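Local coordinates for nitrogenase molybdenum-iron protein alpha chain (Clostridium pasteurianum, PDB 4WES) that forms, with the beta chain, the component of nitrogenase that reduces dinitrogen to ammonium at its iron-molybdenum cofactor, at residues 217-229 and 482-495. Residues are numbered along the deposited sequence; the frame is centred on the assembly and turned at random.
Sequences NIGGDAWEMDRVL and HSYDYNGPYAGFRG. With HCA (3-hydroxy-3-carboxy-adipic acid), chain E; ICS (iron-sulfur-molybdenum cluster with interstitial carbon), chain F.
Part of the iron-molybdenum cofactor pocket is built where Ile218 and His482 meet: Ile218 CG1 lies 3.9 Å from cluster sulfur S5A, and its CG2 packs 3.6 Å from His482 O. His482 ND1 binds molybdenum at 2.3 Å; homocitrate O5 and O7 bind the same metal. The loop that follows His482 runs beside a type II turn, Asn217-Gly220, overlapped by a type I' turn, Ile218-Asp221, with Gly220 the N-cap of helix 221-232. Lacking side chains, Gly219 and Gly488 approach to a CA-CA distance of 4.4 Å, and the cis peptide before Pro489 lies against Gly219 O. Asp221, in the first helical turn, ties the loop down with both carboxylate oxygens. Tyr484 OH donates to the syn lone pair of Asp221 OD2 at 2.7 Å, the oxygen sitting at the ring's edge, near its plane. OD1 takes two amides, Tyr490 N nearly along the C-O axis and Ala491 N from above the carboxylate plane; the small Ala491 CB fits against Asp221 CG. One turn on, Glu224 has CG anti to its own N (chi1 173°) and bends at chi2, so that OE1 accepts a hydrogen bond from Arg494 N at 3.0 Å, on the opposite carboxylate face from Arg227 NH2. Arg227 holds that carboxylate side-on through NE and NH2, and its NH1 bridges to Glu319. The Arg494 guanidinium stacks flat on that of Arg227, planes 2° apart, a pairing of like charges that Glu224 probably offsets, with Arg227 NE 3.4 Å from Arg494 CZ.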
loop_
_atom_site.group_PDB
_atom_site.type_symbol
_atom_site.label_atom_id
_atom_site.label_comp_id
_atom_site.label_asym_id
_atom_site.label_seq_id
_atom_site.Cartn_x
_atom_site.Cartn_y
_atom_site.Cartn_z
ATOM N N ASN A 217 -23.870 -22.375 -5.329
ATOM C CA ASN A 217 -23.080 -21.443 -6.134
ATOM C C ASN A 217 -21.859 -20.896 -5.413
ATOM O O ASN A 217 -21.481 -19.738 -5.589
ATOM C CB ASN A 217 -23.931 -20.277 -6.673
ATOM C CG ASN A 217 -23.297 -19.618 -7.883
ATOM O OD1 ASN A 217 -22.630 -20.282 -8.683
ATOM N ND2 ASN A 217 -23.530 -18.328 -8.063
ATOM N N ILE A 218 -21.199 -21.755 -4.627
ATOM C CA ILE A 218 -19.969 -21.324 -3.974
ATOM C C ILE A 218 -18.917 -21.051 -5.038
ATOM O O ILE A 218 -18.653 -21.887 -5.893
ATOM C CB ILE A 218 -19.481 -22.375 -2.982
ATOM C CG1 ILE A 218 -20.573 -22.764 -1.955
ATOM C CG2 ILE A 218 -18.204 -21.899 -2.296
ATOM C CD1 ILE A 218 -21.221 -21.604 -1.204
ATOM N N GLY A 219 -18.344 -19.855 -5.004
ATOM C CA GLY A 219 -17.339 -19.487 -5.987
ATOM C C GLY A 219 -17.794 -19.528 -7.426
ATOM O O GLY A 219 -16.952 -19.602 -8.312
ATOM N N GLY A 220 -19.104 -19.472 -7.695
ATOM C CA GLY A 220 -19.584 -19.556 -9.052
ATOM C C GLY A 220 -19.833 -20.942 -9.600
ATOM O O GLY A 220 -20.132 -21.058 -10.809
ATOM N N ASP A 221 -19.804 -21.955 -8.774
ATOM C CA ASP A 221 -20.024 -23.331 -9.235
ATOM C C ASP A 221 -21.331 -23.501 -10.044
ATOM O O ASP A 221 -21.339 -24.244 -11.025
ATOM C CB ASP A 221 -20.101 -24.290 -8.044
ATOM C CG ASP A 221 -18.784 -24.703 -7.452
ATOM O OD1 ASP A 221 -17.701 -24.358 -7.992
ATOM O OD2 ASP A 221 -18.862 -25.369 -6.374
ATOM N N ALA A 222 -22.423 -22.918 -9.562
ATOM C CA ALA A 222 -23.716 -23.154 -10.199
ATOM C C ALA A 222 -23.757 -22.527 -11.584
ATOM O O ALA A 222 -24.301 -23.104 -12.540
ATOM C CB ALA A 222 -24.847 -22.613 -9.368
ATOM N N TRP A 223 -23.177 -21.328 -11.729
ATOM C CA TRP A 223 -23.136 -20.703 -13.039
ATOM C C TRP A 223 -22.363 -21.551 -14.038
ATOM O O TRP A 223 -22.706 -21.600 -15.228
ATOM C CB TRP A 223 -22.568 -19.293 -12.951
ATOM C CG TRP A 223 -23.433 -18.356 -12.179
ATOM C CD1 TRP A 223 -24.814 -18.343 -12.146
ATOM C CD2 TRP A 223 -23.011 -17.278 -11.344
ATOM N NE1 TRP A 223 -25.262 -17.308 -11.368
ATOM C CE2 TRP A 223 -24.184 -16.639 -10.861
ATOM C CE3 TRP A 223 -21.763 -16.758 -10.974
ATOM C CZ2 TRP A 223 -24.141 -15.578 -10.007
ATOM C CZ3 TRP A 223 -21.724 -15.682 -10.101
ATOM C CH2 TRP A 223 -22.916 -15.095 -9.648
ATOM N N GLU A 224 -21.323 -22.235 -13.574
ATOM C CA GLU A 224 -20.547 -23.092 -14.468
ATOM C C GLU A 224 -21.336 -24.342 -14.872
ATOM O O GLU A 224 -21.282 -24.732 -16.047
ATOM C CB GLU A 224 -19.190 -23.419 -13.816
ATOM C CG GLU A 224 -18.374 -24.449 -14.578
ATOM C CD GLU A 224 -17.990 -24.132 -16.013
ATOM O OE1 GLU A 224 -17.530 -25.076 -16.686
ATOM O OE2 GLU A 224 -18.134 -22.951 -16.437
ATOM N N MET A 225 -22.028 -24.985 -13.939
ATOM C CA MET A 225 -22.943 -26.091 -14.243
ATOM C C MET A 225 -23.952 -25.648 -15.286
ATOM O O MET A 225 -24.246 -26.341 -16.274
ATOM C CB MET A 225 -23.722 -26.515 -12.978
ATOM C CG MET A 225 -22.866 -27.139 -11.883
ATOM S SD MET A 225 -23.832 -27.571 -10.410
ATOM C CE MET A 225 -22.523 -27.647 -9.202
ATOM N N ASP A 226 -24.575 -24.499 -14.985
ATOM C CA ASP A 226 -25.662 -24.013 -15.841
ATOM C C ASP A 226 -25.168 -23.751 -17.234
ATOM O O ASP A 226 -25.881 -23.982 -18.222
ATOM C CB ASP A 226 -26.303 -22.737 -15.267
ATOM C CG ASP A 226 -27.038 -22.986 -13.973
ATOM O OD1 ASP A 226 -27.155 -24.155 -13.541
ATOM O OD2 ASP A 226 -27.511 -21.978 -13.407
ATOM N N ARG A 227 -23.957 -23.222 -17.389
ATOM C CA ARG A 227 -23.404 -22.937 -18.716
ATOM C C ARG A 227 -23.448 -24.187 -19.586
ATOM O O ARG A 227 -23.875 -24.139 -20.760
ATOM C CB ARG A 227 -21.952 -22.460 -18.548
ATOM C CG ARG A 227 -21.270 -22.086 -19.850
ATOM C CD ARG A 227 -19.828 -21.695 -19.651
ATOM N NE ARG A 227 -18.996 -22.800 -19.218
ATOM C CZ ARG A 227 -18.538 -23.776 -20.003
ATOM N NH1 ARG A 227 -18.795 -23.757 -21.309
ATOM N NH2 ARG A 227 -17.856 -24.789 -19.497
ATOM N N VAL A 228 -22.994 -25.300 -19.022
ATOM C CA VAL A 228 -22.941 -26.557 -19.771
ATOM C C VAL A 228 -24.325 -27.145 -19.993
ATOM O O VAL A 228 -24.644 -27.609 -21.089
ATOM C CB VAL A 228 -21.983 -27.578 -19.100
ATOM C CG1 VAL A 228 -22.012 -28.912 -19.763
ATOM C CG2 VAL A 228 -20.590 -27.013 -19.196
ATOM N N LEU A 229 -25.175 -27.113 -18.974
ATOM C CA LEU A 229 -26.528 -27.661 -19.110
ATOM C C LEU A 229 -27.302 -26.899 -20.173
ATOM O O LEU A 229 -28.024 -27.510 -20.991
ATOM C CB LEU A 229 -27.254 -27.600 -17.761
ATOM C CG LEU A 229 -26.701 -28.534 -16.692
ATOM C CD1 LEU A 229 -27.329 -28.249 -15.333
ATOM C CD2 LEU A 229 -26.871 -29.977 -17.092
ATOM N N HIS A 482 -14.268 -25.993 1.541
ATOM C CA HIS A 482 -15.469 -25.201 1.749
ATOM C C HIS A 482 -15.366 -23.893 0.950
ATOM O O HIS A 482 -16.122 -23.642 0.008
ATOM C CB HIS A 482 -15.753 -24.858 3.217
ATOM C CG HIS A 482 -15.763 -25.970 4.209
ATOM N ND1 HIS A 482 -16.900 -26.345 4.904
ATOM C CD2 HIS A 482 -14.731 -26.671 4.752
ATOM C CE1 HIS A 482 -16.553 -27.213 5.836
ATOM N NE2 HIS A 482 -15.246 -27.436 5.757
ATOM N N SER A 483 -14.401 -23.061 1.319
ATOM C CA SER A 483 -14.240 -21.744 0.729
ATOM C C SER A 483 -13.463 -21.717 -0.567
ATOM O O SER A 483 -13.349 -20.655 -1.208
ATOM C CB SER A 483 -13.519 -20.803 1.680
ATOM O OG SER A 483 -12.133 -21.187 1.762
ATOM N N TYR A 484 -12.853 -22.851 -0.916
ATOM C CA TYR A 484 -12.038 -22.936 -2.130
ATOM C C TYR A 484 -10.848 -21.991 -2.101
ATOM O O TYR A 484 -10.311 -21.630 -3.138
ATOM C CB TYR A 484 -12.849 -22.725 -3.398
ATOM C CG TYR A 484 -14.025 -23.640 -3.629
ATOM C CD1 TYR A 484 -14.111 -24.899 -3.066
ATOM C CD2 TYR A 484 -15.031 -23.266 -4.517
ATOM C CE1 TYR A 484 -15.143 -25.757 -3.371
ATOM C CE2 TYR A 484 -16.073 -24.122 -4.827
ATOM C CZ TYR A 484 -16.107 -25.383 -4.279
ATOM O OH TYR A 484 -17.094 -26.310 -4.605
ATOM N N ASP A 485 -10.401 -21.595 -0.898
ATOM C CA ASP A 485 -9.347 -20.605 -0.793
ATOM C C ASP A 485 -9.643 -19.400 -1.671
ATOM O O ASP A 485 -8.778 -18.779 -2.257
ATOM C CB ASP A 485 -7.979 -21.217 -1.106
ATOM C CG ASP A 485 -7.512 -22.124 0.013
ATOM O OD1 ASP A 485 -7.524 -23.369 -0.182
ATOM O OD2 ASP A 485 -7.135 -21.611 1.104
ATOM N N TYR A 486 -10.932 -19.004 -1.725
ATOM C CA TYR A 486 -11.307 -17.717 -2.297
ATOM C C TYR A 486 -11.145 -17.733 -3.827
ATOM O O TYR A 486 -10.960 -16.686 -4.429
ATOM C CB TYR A 486 -10.565 -16.514 -1.583
ATOM C CG TYR A 486 -10.446 -16.852 -0.119
ATOM C CD1 TYR A 486 -11.564 -17.032 0.666
ATOM C CD2 TYR A 486 -9.217 -17.137 0.457
ATOM C CE1 TYR A 486 -11.498 -17.487 1.937
ATOM C CE2 TYR A 486 -9.127 -17.609 1.756
ATOM C CZ TYR A 486 -10.264 -17.815 2.481
ATOM O OH TYR A 486 -10.144 -18.331 3.758
ATOM N N ASN A 487 -11.321 -18.925 -4.384
ATOM C CA ASN A 487 -11.278 -19.199 -5.812
ATOM C C ASN A 487 -12.595 -19.836 -6.284
ATOM O O ASN A 487 -13.537 -20.022 -5.527
ATOM C CB ASN A 487 -10.127 -20.160 -6.127
ATOM C CG ASN A 487 -8.792 -19.605 -5.722
ATOM O OD1 ASN A 487 -8.435 -18.482 -6.086
ATOM N ND2 ASN A 487 -8.043 -20.372 -4.911
ATOM N N GLY A 488 -12.647 -20.173 -7.558
ATOM C CA GLY A 488 -13.784 -20.871 -8.118
ATOM C C GLY A 488 -14.228 -20.282 -9.440
ATOM O O GLY A 488 -13.838 -19.169 -9.783
ATOM N N PRO A 489 -15.039 -21.007 -10.179
ATOM C CA PRO A 489 -15.677 -22.267 -9.784
ATOM C C PRO A 489 -14.682 -23.413 -9.695
ATOM O O PRO A 489 -13.699 -23.434 -10.441
ATOM C CB PRO A 489 -16.670 -22.514 -10.933
ATOM C CG PRO A 489 -16.079 -21.800 -12.103
ATOM C CD PRO A 489 -15.492 -20.566 -11.512
ATOM N N TYR A 490 -14.979 -24.373 -8.818
ATOM C CA TYR A 490 -14.273 -25.652 -8.823
ATOM C C TYR A 490 -15.156 -26.775 -9.379
ATOM O O TYR A 490 -14.620 -27.816 -9.716
ATOM C CB TYR A 490 -13.763 -26.022 -7.433
ATOM C CG TYR A 490 -12.525 -25.259 -6.996
ATOM C CD1 TYR A 490 -11.826 -24.346 -7.819
ATOM C CD2 TYR A 490 -11.986 -25.491 -5.717
ATOM C CE1 TYR A 490 -10.687 -23.708 -7.389
ATOM C CE2 TYR A 490 -10.804 -24.851 -5.299
ATOM C CZ TYR A 490 -10.169 -23.968 -6.175
ATOM O OH TYR A 490 -8.997 -23.303 -5.814
ATOM N N ALA A 491 -16.470 -26.530 -9.534
ATOM C CA ALA A 491 -17.350 -27.480 -10.226
ATOM C C ALA A 491 -17.308 -27.268 -11.731
ATOM O O ALA A 491 -16.903 -26.218 -12.219
ATOM C CB ALA A 491 -18.786 -27.301 -9.703
ATOM N N GLY A 492 -17.821 -28.261 -12.440
ATOM C CA GLY A 492 -17.912 -28.191 -13.892
ATOM C C GLY A 492 -16.564 -28.343 -14.583
ATOM O O GLY A 492 -15.520 -28.539 -13.938
ATOM N N PHE A 493 -16.590 -28.248 -15.908
ATOM C CA PHE A 493 -15.389 -28.473 -16.676
ATOM C C PHE A 493 -14.346 -27.396 -16.422
ATOM O O PHE A 493 -13.169 -27.704 -16.246
ATOM C CB PHE A 493 -15.727 -28.534 -18.162
ATOM C CG PHE A 493 -16.440 -29.792 -18.571
ATOM C CD1 PHE A 493 -15.788 -31.006 -18.617
ATOM C CD2 PHE A 493 -17.766 -29.764 -18.953
ATOM C CE1 PHE A 493 -16.446 -32.155 -19.023
ATOM C CE2 PHE A 493 -18.418 -30.901 -19.369
ATOM C CZ PHE A 493 -17.764 -32.104 -19.391
ATOM N N ARG A 494 -14.754 -26.129 -16.437
ATOM C CA ARG A 494 -13.797 -25.060 -16.128
ATOM C C ARG A 494 -13.320 -25.151 -14.688
ATOM O O ARG A 494 -12.174 -24.743 -14.375
ATOM C CB ARG A 494 -14.376 -23.680 -16.377
ATOM C CG ARG A 494 -14.606 -23.463 -17.842
ATOM C CD ARG A 494 -15.154 -22.097 -18.116
ATOM N NE ARG A 494 -15.484 -21.963 -19.521
ATOM C CZ ARG A 494 -16.209 -20.966 -19.997
ATOM N NH1 ARG A 494 -16.625 -20.007 -19.180
ATOM N NH2 ARG A 494 -16.504 -20.928 -21.279
ATOM N N GLY A 495 -14.160 -25.675 -13.806
ATOM C CA GLY A 495 -13.764 -25.875 -12.424
ATOM C C GLY A 495 -12.623 -26.854 -12.237
ATOM O O GLY A 495 -11.798 -26.661 -11.346
HETATM C C1 HCA E . -20.555 -23.472 8.315
HETATM C C2 HCA E . -19.996 -22.718 7.106
HETATM C C3 HCA E . -18.747 -23.353 6.499
HETATM C C4 HCA E . -17.471 -23.014 7.294
HETATM C C5 HCA E . -16.254 -23.460 6.464
HETATM C C6 HCA E . -14.940 -23.677 7.151
HETATM C C7 HCA E . -18.565 -22.822 5.075
HETATM O O1 HCA E . -20.296 -24.675 8.455
HETATM O O2 HCA E . -21.284 -22.852 9.107
HETATM O O3 HCA E . -13.887 -23.304 6.547
HETATM O O4 HCA E . -14.918 -24.228 8.274
HETATM O O5 HCA E . -18.422 -23.666 4.163
HETATM O O6 HCA E . -18.508 -21.597 4.898
HETATM O O7 HCA E . -18.877 -24.766 6.463
HETATM FE FE1 ICS F . -23.972 -29.660 1.429
HETATM MO MO1 ICS F . -19.113 -25.747 4.505
HETATM FE FE2 ICS F . -23.340 -28.347 3.653
HETATM FE FE3 ICS F . -22.643 -27.348 1.273
HETATM FE FE4 ICS F . -21.479 -29.552 2.194
HETATM FE FE5 ICS F . -19.677 -28.119 3.362
HETATM FE FE6 ICS F . -21.532 -26.881 4.760
HETATM FE FE7 ICS F . -20.824 -25.933 2.455
HETATM C CX ICS F . -21.580 -27.748 2.931
HETATM S S1A ICS F . -23.158 -30.584 3.377
HETATM S S1B ICS F . -19.654 -27.748 5.588
HETATM S S2A ICS F . -24.780 -27.644 2.043
HETATM S S2B ICS F . -23.449 -27.407 5.667
HETATM S S3A ICS F . -19.369 -30.194 2.535
HETATM S S3B ICS F . -21.246 -24.726 4.300
HETATM S S4A ICS F . -22.186 -29.196 0.041
HETATM S S4B ICS F . -18.662 -26.423 2.309
HETATM S S5A ICS F . -21.887 -25.351 0.614
#